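Local coordinates for DUF1818 domain-containing protein (Prochlorococcus marinus, PDB 2IT9) that is of unknown function but may bind DNA, at residues A[39-51]-A[111-123]. Numbering follows the deposited sequence.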
ATOM      1  N   TRP A  39       5.503   8.354 -12.047  1.00 32.72           N
ATOM      2  CA  TRP A  39       6.782   8.457 -11.379  1.00 31.01           C
ATOM      3  C   TRP A  39       7.376   9.877 -11.478  1.00 29.60           C
ATOM      4  O   TRP A  39       7.796  10.440 -10.465  1.00 32.21           O
ATOM      5  CB  TRP A  39       7.761   7.397 -11.920  1.00 32.56           C
ATOM      6  CG  TRP A  39       9.162   7.590 -11.447  1.00 31.63           C
ATOM      7  CD1 TRP A  39      10.188   8.049 -12.187  1.00 36.08           C
ATOM      8  CD2 TRP A  39       9.671   7.414 -10.123  1.00 32.98           C
ATOM      9  NE1 TRP A  39      11.319   8.134 -11.431  1.00 37.59           N
ATOM     10  CE2 TRP A  39      11.040   7.732 -10.162  1.00 35.09           C
ATOM     11  CE3 TRP A  39       9.124   6.982  -8.926  1.00 32.45           C
ATOM     12  CZ2 TRP A  39      11.861   7.656  -9.033  1.00 36.35           C
ATOM     13  CZ3 TRP A  39       9.930   6.910  -7.810  1.00 39.02           C
ATOM     14  CH2 TRP A  39      11.289   7.251  -7.876  1.00 36.17           C
ATOM     15  N   LYS A  40       7.441  10.405 -12.673  1.00 29.68           N
ATOM     16  CA  LYS A  40       7.994  11.760 -12.926  1.00 32.04           C
ATOM     17  C   LYS A  40       7.311  12.824 -12.062  1.00 34.38           C
ATOM     18  O   LYS A  40       7.963  13.619 -11.371  1.00 35.16           O
ATOM     19  CB  LYS A  40       7.793  12.129 -14.370  1.00 33.02           C
ATOM     20  CG  LYS A  40       8.393  13.501 -14.740  1.00 34.38           C
ATOM     21  CD  LYS A  40       8.186  13.787 -16.189  1.00 38.87           C
ATOM     22  CE  LYS A  40       8.723  15.169 -16.554  1.00 44.50           C
ATOM     23  NZ  LYS A  40       8.211  15.589 -17.876  1.00 49.95           N
ATOM     24  N   ILE A  41       5.988  12.817 -12.086  1.00 33.14           N
ATOM     25  CA  ILE A  41       5.225  13.785 -11.304  1.00 32.90           C
ATOM     26  C   ILE A  41       5.426  13.571  -9.804  1.00 33.05           C
ATOM     27  O   ILE A  41       5.596  14.546  -9.051  1.00 32.77           O
ATOM     28  CB  ILE A  41       3.737  13.779 -11.702  1.00 34.77           C
ATOM     29  CG1 ILE A  41       3.553  14.244 -13.143  1.00 35.99           C
ATOM     30  CG2 ILE A  41       2.913  14.727 -10.767  1.00 35.01           C
ATOM     31  CD1 ILE A  41       2.136  14.083 -13.657  1.00 39.15           C
ATOM     32  N   LEU A  42       5.417  12.313  -9.355  1.00 30.28           N
ATOM     33  CA  LEU A  42       5.638  11.986  -7.961  1.00 32.04           C
ATOM     34  C   LEU A  42       6.916  12.633  -7.459  1.00 32.48           C
ATOM     35  O   LEU A  42       6.927  13.304  -6.432  1.00 34.09           O
ATOM     36  CB  LEU A  42       5.731  10.463  -7.720  1.00 33.00           C
ATOM     37  CG  LEU A  42       6.016  10.097  -6.263  1.00 33.02           C
ATOM     38  CD1 LEU A  42       4.964  10.655  -5.307  1.00 35.90           C
ATOM     39  CD2 LEU A  42       6.108   8.576  -6.108  1.00 33.99           C
ATOM     40  N   VAL A  43       8.005  12.417  -8.179  1.00 31.81           N
ATOM     41  CA  VAL A  43       9.286  12.950  -7.748  1.00 32.27           C
ATOM     42  C   VAL A  43       9.287  14.483  -7.704  1.00 32.39           C
ATOM     43  O   VAL A  43       9.802  15.076  -6.756  1.00 33.23           O
ATOM     44  CB  VAL A  43      10.455  12.396  -8.573  1.00 34.95           C
ATOM     45  CG1 VAL A  43      11.764  13.029  -8.080  1.00 35.54           C
ATOM     46  CG2 VAL A  43      10.547  10.856  -8.447  1.00 33.78           C
ATOM     47  N   GLU A  44       8.676  15.116  -8.696  1.00 31.47           N
ATOM     48  CA  GLU A  44       8.596  16.553  -8.712  1.00 31.26           C
ATOM     49  C   GLU A  44       7.768  17.099  -7.525  1.00 33.29           C
ATOM     50  O   GLU A  44       8.123  18.120  -6.928  1.00 32.02           O
ATOM     51  CB  GLU A  44       8.003  16.999 -10.031  1.00 31.97           C
ATOM     52  CG  GLU A  44       8.984  16.768 -11.202  1.00 34.30           C
ATOM     53  CD  GLU A  44       8.388  17.051 -12.555  1.00 42.87           C
ATOM     54  OE1 GLU A  44       7.195  17.350 -12.592  1.00 48.34           O
ATOM     55  OE2 GLU A  44       9.109  16.958 -13.576  1.00 42.77           O
ATOM     56  N   VAL A  45       6.691  16.390  -7.182  1.00 34.24           N
ATOM     57  CA  VAL A  45       5.825  16.802  -6.077  1.00 33.82           C
ATOM     58  C   VAL A  45       6.542  16.655  -4.730  1.00 35.08           C
ATOM     59  O   VAL A  45       6.528  17.563  -3.891  1.00 34.62           O
ATOM     60  CB  VAL A  45       4.542  15.966  -6.101  1.00 35.01           C
ATOM     61  CG1 VAL A  45       3.784  15.957  -4.716  1.00 36.43           C
ATOM     62  CG2 VAL A  45       3.634  16.421  -7.271  1.00 35.70           C
ATOM     63  N   VAL A  46       7.159  15.500  -4.537  1.00 34.18           N
ATOM     64  CA  VAL A  46       7.878  15.221  -3.301  1.00 35.09           C
ATOM     65  C   VAL A  46       9.048  16.194  -3.152  1.00 34.65           C
ATOM     66  O   VAL A  46       9.233  16.721  -2.041  1.00 35.56           O
ATOM     67  CB  VAL A  46       8.275  13.768  -3.214  1.00 35.64           C
ATOM     68  CG1 VAL A  46       9.226  13.499  -1.985  1.00 40.23           C
ATOM     69  CG2 VAL A  46       7.043  12.884  -3.126  1.00 33.91           C
HETATM   70  N   MSE A  47       9.801  16.463  -4.230  1.00 33.08           N
HETATM   71  CA  MSE A  47      10.937  17.380  -4.134  1.00 32.73           C
HETATM   72  C   MSE A  47      10.440  18.772  -3.762  1.00 34.76           C
HETATM   73  O   MSE A  47      11.063  19.481  -2.961  1.00 33.08           O
HETATM   74  CB  MSE A  47      11.727  17.497  -5.440  1.00 35.06           C
HETATM   75  CG  MSE A  47      12.602  16.308  -5.919  1.00 40.66           C
HETATM   76 SE   MSE A  47      13.625  15.501  -4.466  0.75 51.50          SE
HETATM   77  CE  MSE A  47      12.376  14.141  -3.978  1.00 54.50           C
ATOM     78  N   GLU A  48       9.326  19.180  -4.357  1.00 33.91           N
ATOM     79  CA  GLU A  48       8.766  20.487  -4.061  1.00 32.93           C
ATOM     80  C   GLU A  48       8.346  20.594  -2.603  1.00 30.49           C
ATOM     81  O   GLU A  48       8.652  21.607  -1.953  1.00 32.57           O
ATOM     82  CB  GLU A  48       7.569  20.810  -4.955  1.00 34.19           C
ATOM     83  CG  GLU A  48       6.949  22.097  -4.545  1.00 38.52           C
ATOM     84  CD  GLU A  48       5.949  22.627  -5.504  1.00 44.05           C
ATOM     85  OE1 GLU A  48       5.880  22.127  -6.651  1.00 46.44           O
ATOM     86  OE2 GLU A  48       5.242  23.571  -5.097  1.00 48.89           O
ATOM     87  N   LEU A  49       7.653  19.571  -2.088  1.00 32.19           N
ATOM     88  CA  LEU A  49       7.241  19.595  -0.673  1.00 35.71           C
ATOM     89  C   LEU A  49       8.439  19.552   0.273  1.00 37.77           C
ATOM     90  O   LEU A  49       8.542  20.373   1.204  1.00 35.47           O
ATOM     91  CB  LEU A  49       6.299  18.441  -0.354  1.00 36.42           C
ATOM     92  CG  LEU A  49       4.877  18.549  -0.866  1.00 34.84           C
ATOM     93  CD1 LEU A  49       4.212  17.192  -0.683  1.00 39.47           C
ATOM     94  CD2 LEU A  49       4.117  19.601  -0.107  1.00 39.78           C
ATOM     95  N   CYS A  50       9.362  18.634  -0.005  1.00 37.89           N
ATOM     96  CA  CYS A  50      10.567  18.482   0.811  1.00 40.25           C
ATOM     97  C   CYS A  50      11.335  19.806   0.892  1.00 39.35           C
ATOM     98  O   CYS A  50      11.625  20.292   2.006  1.00 43.00           O
ATOM     99  CB  CYS A  50      11.445  17.276   0.330  1.00 36.85           C
ATOM    100  SG  CYS A  50      12.900  17.059   1.398  1.00 46.73           S
ATOM    101  N   ASP A  51      11.586  20.468  -0.235  1.00 38.02           N
ATOM    102  CA  ASP A  51      12.324  21.715  -0.216  1.00 38.03           C
ATOM    103  C   ASP A  51      11.604  22.784   0.595  1.00 38.35           C
ATOM    104  O   ASP A  51      12.237  23.523   1.358  1.00 37.55           O
ATOM    105  CB  ASP A  51      12.569  22.254  -1.645  1.00 39.30           C
ATOM    106  CG  ASP A  51      13.581  21.406  -2.447  1.00 48.37           C
ATOM    107  OD1 ASP A  51      14.225  20.465  -1.897  1.00 55.65           O
ATOM    108  OD2 ASP A  51      13.713  21.687  -3.655  1.00 56.47           O
ATOM    109  N   THR A 111      11.016   8.931   5.340  1.00 33.95           N
ATOM    110  CA  THR A 111      10.830   9.911   4.261  1.00 33.45           C
ATOM    111  C   THR A 111      12.155  10.496   3.742  1.00 31.10           C
ATOM    112  O   THR A 111      12.336  10.629   2.537  1.00 32.21           O
ATOM    113  CB  THR A 111       9.881  11.061   4.715  1.00 33.13           C
ATOM    114  OG1 THR A 111      10.297  11.516   6.002  1.00 33.42           O
ATOM    115  CG2 THR A 111       8.430  10.579   4.743  1.00 33.00           C
ATOM    116  N   ASN A 112      13.056  10.824   4.640  1.00 31.93           N
ATOM    117  CA  ASN A 112      14.372  11.358   4.230  1.00 33.48           C
ATOM    118  C   ASN A 112      15.148  10.385   3.360  1.00 35.09           C
ATOM    119  O   ASN A 112      15.807  10.779   2.392  1.00 34.37           O
ATOM    120  CB  ASN A 112      15.193  11.801   5.431  1.00 37.20           C
ATOM    121  CG  ASN A 112      14.650  13.074   6.041  1.00 50.46           C
ATOM    122  OD1 ASN A 112      14.300  14.031   5.319  1.00 56.42           O
ATOM    123  ND2 ASN A 112      14.571  13.105   7.364  1.00 59.35           N
ATOM    124  N   ASN A 113      15.038   9.109   3.672  1.00 33.77           N
ATOM    125  CA  ASN A 113      15.751   8.099   2.899  1.00 34.70           C
ATOM    126  C   ASN A 113      15.099   7.910   1.548  1.00 33.31           C
ATOM    127  O   ASN A 113      15.789   7.773   0.550  1.00 33.67           O
ATOM    128  CB  ASN A 113      15.885   6.806   3.715  1.00 34.52           C
ATOM    129  CG  ASN A 113      16.645   7.023   5.028  1.00 38.53           C
ATOM    130  OD1 ASN A 113      17.747   7.573   5.049  1.00 39.40           O
ATOM    131  ND2 ASN A 113      16.070   6.570   6.119  1.00 43.81           N
ATOM    132  N   VAL A 114      13.766   7.954   1.502  1.00 30.50           N
ATOM    133  CA  VAL A 114      13.030   7.840   0.256  1.00 33.42           C
ATOM    134  C   VAL A 114      13.403   9.004  -0.659  1.00 34.59           C
ATOM    135  O   VAL A 114      13.659   8.812  -1.864  1.00 33.71           O
ATOM    136  CB  VAL A 114      11.545   7.831   0.499  1.00 33.06           C
ATOM    137  CG1 VAL A 114      10.774   7.992  -0.806  1.00 32.14           C
ATOM    138  CG2 VAL A 114      11.159   6.509   1.193  1.00 34.24           C
ATOM    139  N   VAL A 115      13.446  10.202  -0.094  1.00 33.33           N
ATOM    140  CA  VAL A 115      13.784  11.391  -0.882  1.00 33.71           C
ATOM    141  C   VAL A 115      15.163  11.249  -1.459  1.00 33.88           C
ATOM    142  O   VAL A 115      15.369  11.500  -2.648  1.00 36.59           O
ATOM    143  CB  VAL A 115      13.634  12.705  -0.047  1.00 34.57           C
ATOM    144  CG1 VAL A 115      14.324  13.865  -0.726  1.00 42.55           C
ATOM    145  CG2 VAL A 115      12.140  13.007   0.166  1.00 39.28           C
ATOM    146  N   ASN A 116      16.124  10.874  -0.618  1.00 33.54           N
ATOM    147  CA  ASN A 116      17.479  10.678  -1.081  1.00 35.06           C
ATOM    148  C   ASN A 116      17.560   9.680  -2.242  1.00 35.88           C
ATOM    149  O   ASN A 116      18.322   9.911  -3.205  1.00 37.01           O
ATOM    150  CB  ASN A 116      18.380  10.265   0.092  1.00 34.87           C
ATOM    151  CG  ASN A 116      18.630  11.421   1.084  1.00 44.09           C
ATOM    152  OD1 ASN A 116      18.433  12.606   0.758  1.00 52.63           O
ATOM    153  ND2 ASN A 116      19.107  11.079   2.284  1.00 53.48           N
ATOM    154  N   ALA A 117      16.784   8.589  -2.154  1.00 33.78           N
ATOM    155  CA  ALA A 117      16.747   7.561  -3.222  1.00 35.54           C
ATOM    156  C   ALA A 117      16.129   8.134  -4.486  1.00 34.74           C
ATOM    157  O   ALA A 117      16.597   7.854  -5.567  1.00 34.80           O
ATOM    158  CB  ALA A 117      15.959   6.321  -2.772  1.00 37.73           C
HETATM  159  N   MSE A 118      15.049   8.905  -4.358  1.00 34.54           N
HETATM  160  CA  MSE A 118      14.401   9.522  -5.511  1.00 37.41           C
HETATM  161  C   MSE A 118      15.341  10.414  -6.241  1.00 38.98           C
HETATM  162  O   MSE A 118      15.388  10.373  -7.473  1.00 39.38           O
HETATM  163  CB  MSE A 118      13.180  10.345  -5.083  1.00 35.25           C
HETATM  164  CG  MSE A 118      12.058   9.497  -4.662  1.00 38.93           C
HETATM  165 SE   MSE A 118      10.540  10.589  -4.118  0.75 42.71          SE
HETATM  166  CE  MSE A 118       9.260   9.210  -3.969  1.00 41.99           C
ATOM    167  N   ARG A 119      16.084  11.229  -5.498  1.00 37.51           N
ATOM    168  CA  ARG A 119      17.035  12.147  -6.109  1.00 41.81           C
ATOM    169  C   ARG A 119      18.197  11.475  -6.853  1.00 42.63           C
ATOM    170  O   ARG A 119      18.753  12.065  -7.776  1.00 40.88           O
ATOM    171  CB  ARG A 119      17.652  13.055  -5.046  1.00 40.99           C
ATOM    172  CG  ARG A 119      16.735  14.067  -4.418  1.00 42.27           C
ATOM    173  CD  ARG A 119      17.559  15.131  -3.642  1.00 50.09           C
ATOM    174  NE  ARG A 119      16.703  16.213  -3.137  1.00 61.84           N
ATOM    175  CZ  ARG A 119      16.390  16.458  -1.858  1.00 64.90           C
ATOM    176  NH1 ARG A 119      16.895  15.728  -0.860  1.00 67.48           N
ATOM    177  NH2 ARG A 119      15.585  17.492  -1.566  1.00 61.63           N
ATOM    178  N   SER A 120      18.580  10.270  -6.444  1.00 42.29           N
ATOM    179  CA  SER A 120      19.728   9.594  -7.017  1.00 45.57           C
ATOM    180  C   SER A 120      19.444   8.350  -7.846  1.00 47.49           C
ATOM    181  O   SER A 120      20.383   7.614  -8.131  1.00 47.62           O
ATOM    182  CB  SER A 120      20.642   9.169  -5.871  1.00 44.10           C
ATOM    183  OG  SER A 120      19.986   8.204  -5.069  1.00 45.74           O
HETATM  184  N   MSE A 121      18.201   8.092  -8.258  1.00 48.57           N
HETATM  185  CA  MSE A 121      17.910   6.808  -8.955  1.00 49.82           C
HETATM  186  C   MSE A 121      18.883   6.372 -10.112  1.00 51.99           C
HETATM  187  O   MSE A 121      19.230   5.179 -10.256  1.00 48.62           O
HETATM  188  CB  MSE A 121      16.464   6.747  -9.417  1.00 46.98           C
HETATM  189  CG  MSE A 121      15.461   6.437  -8.353  1.00 50.51           C
HETATM  190 SE   MSE A 121      15.604   4.713  -7.324  0.75 45.63          SE
HETATM  191  CE  MSE A 121      15.246   3.243  -8.610  1.00 40.54           C
ATOM    192  N   TRP A 122      19.313   7.341 -10.922  1.00 54.49           N
ATOM    193  CA  TRP A 122      20.279   7.113 -12.013  1.00 56.13           C
ATOM    194  C   TRP A 122      21.706   7.560 -11.616  1.00 55.77           C
ATOM    195  O   TRP A 122      22.566   7.681 -12.489  1.00 56.89           O
ATOM    196  CB  TRP A 122      19.816   7.864 -13.268  1.00 56.93           C
ATOM    197  N   ASP A 123      21.903   7.761 -10.297  1.00 57.15           N
ATOM    198  CA  ASP A 123      23.122   8.238  -9.556  1.00 56.88           C
ATOM    199  C   ASP A 123      22.892   9.558  -8.779  1.00 57.47           C
ATOM    200  O   ASP A 123      22.712  10.633  -9.352  1.00 56.64           O
ATOM    201  CB  ASP A 123      24.393   8.330 -10.391  1.00 58.17           C
ATOM    202  CG  ASP A 123      24.944   6.969 -10.759  1.00 58.37           C
ATOM    203  OD1 ASP A 123      24.241   5.948 -10.551  1.00 55.71           O
ATOM    204  OD2 ASP A 123      26.077   6.928 -11.263  1.00 61.94           O
TER
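Met118 enters helix 39-51 as a knob into the hole formed by Leu42, Val43, Val46 and Met47, a compact example of how one long unbranched side chain can join two helices. Met118 CB lies 4.0 Å from Met47 CE, with Val43 CG1 slightly farther off. CG meets Trp39 CH2, the indole crossing obliquely. Met118 SE, the selenium of a selenomethionine, then rests 3.8 Å from Val46 CG1, and Met118 CE reaches Leu42 CD2 at 3.9 Å. Because the chain is extended beyond CG (chi2 180°), this methyl arrives beside the Leu42 isobutyl group, the two side chains crossing at about a right angle.

One turn earlier, Val115 continues the apolar seam: its CG2 touches Val46 CG1, while Val115 CG1 meets Met47 CE at 3.8 Å. Met47, bent at chi2 and chi3, curls so that Met47 CE also lies 4.0 Å from Met118 SE, while Met47 SE lies 3.4 Å from Arg119 CG. Arg119 runs on past Met47 SE toward Asp51, where Arg119 NH2 and Asp51 OD1 form a salt bridge of 3.3 Å whose hydrogen bond is weak and bent (123°).

The helices cross at -127°, their axes 10.6 Å apart. Beneath them, Leu42 and Val46 rest on strand 85-92, which Val115 also touches through Trp86, while Ala117 and Met121 pack against strand 10-15 of the other antiparallel sheet.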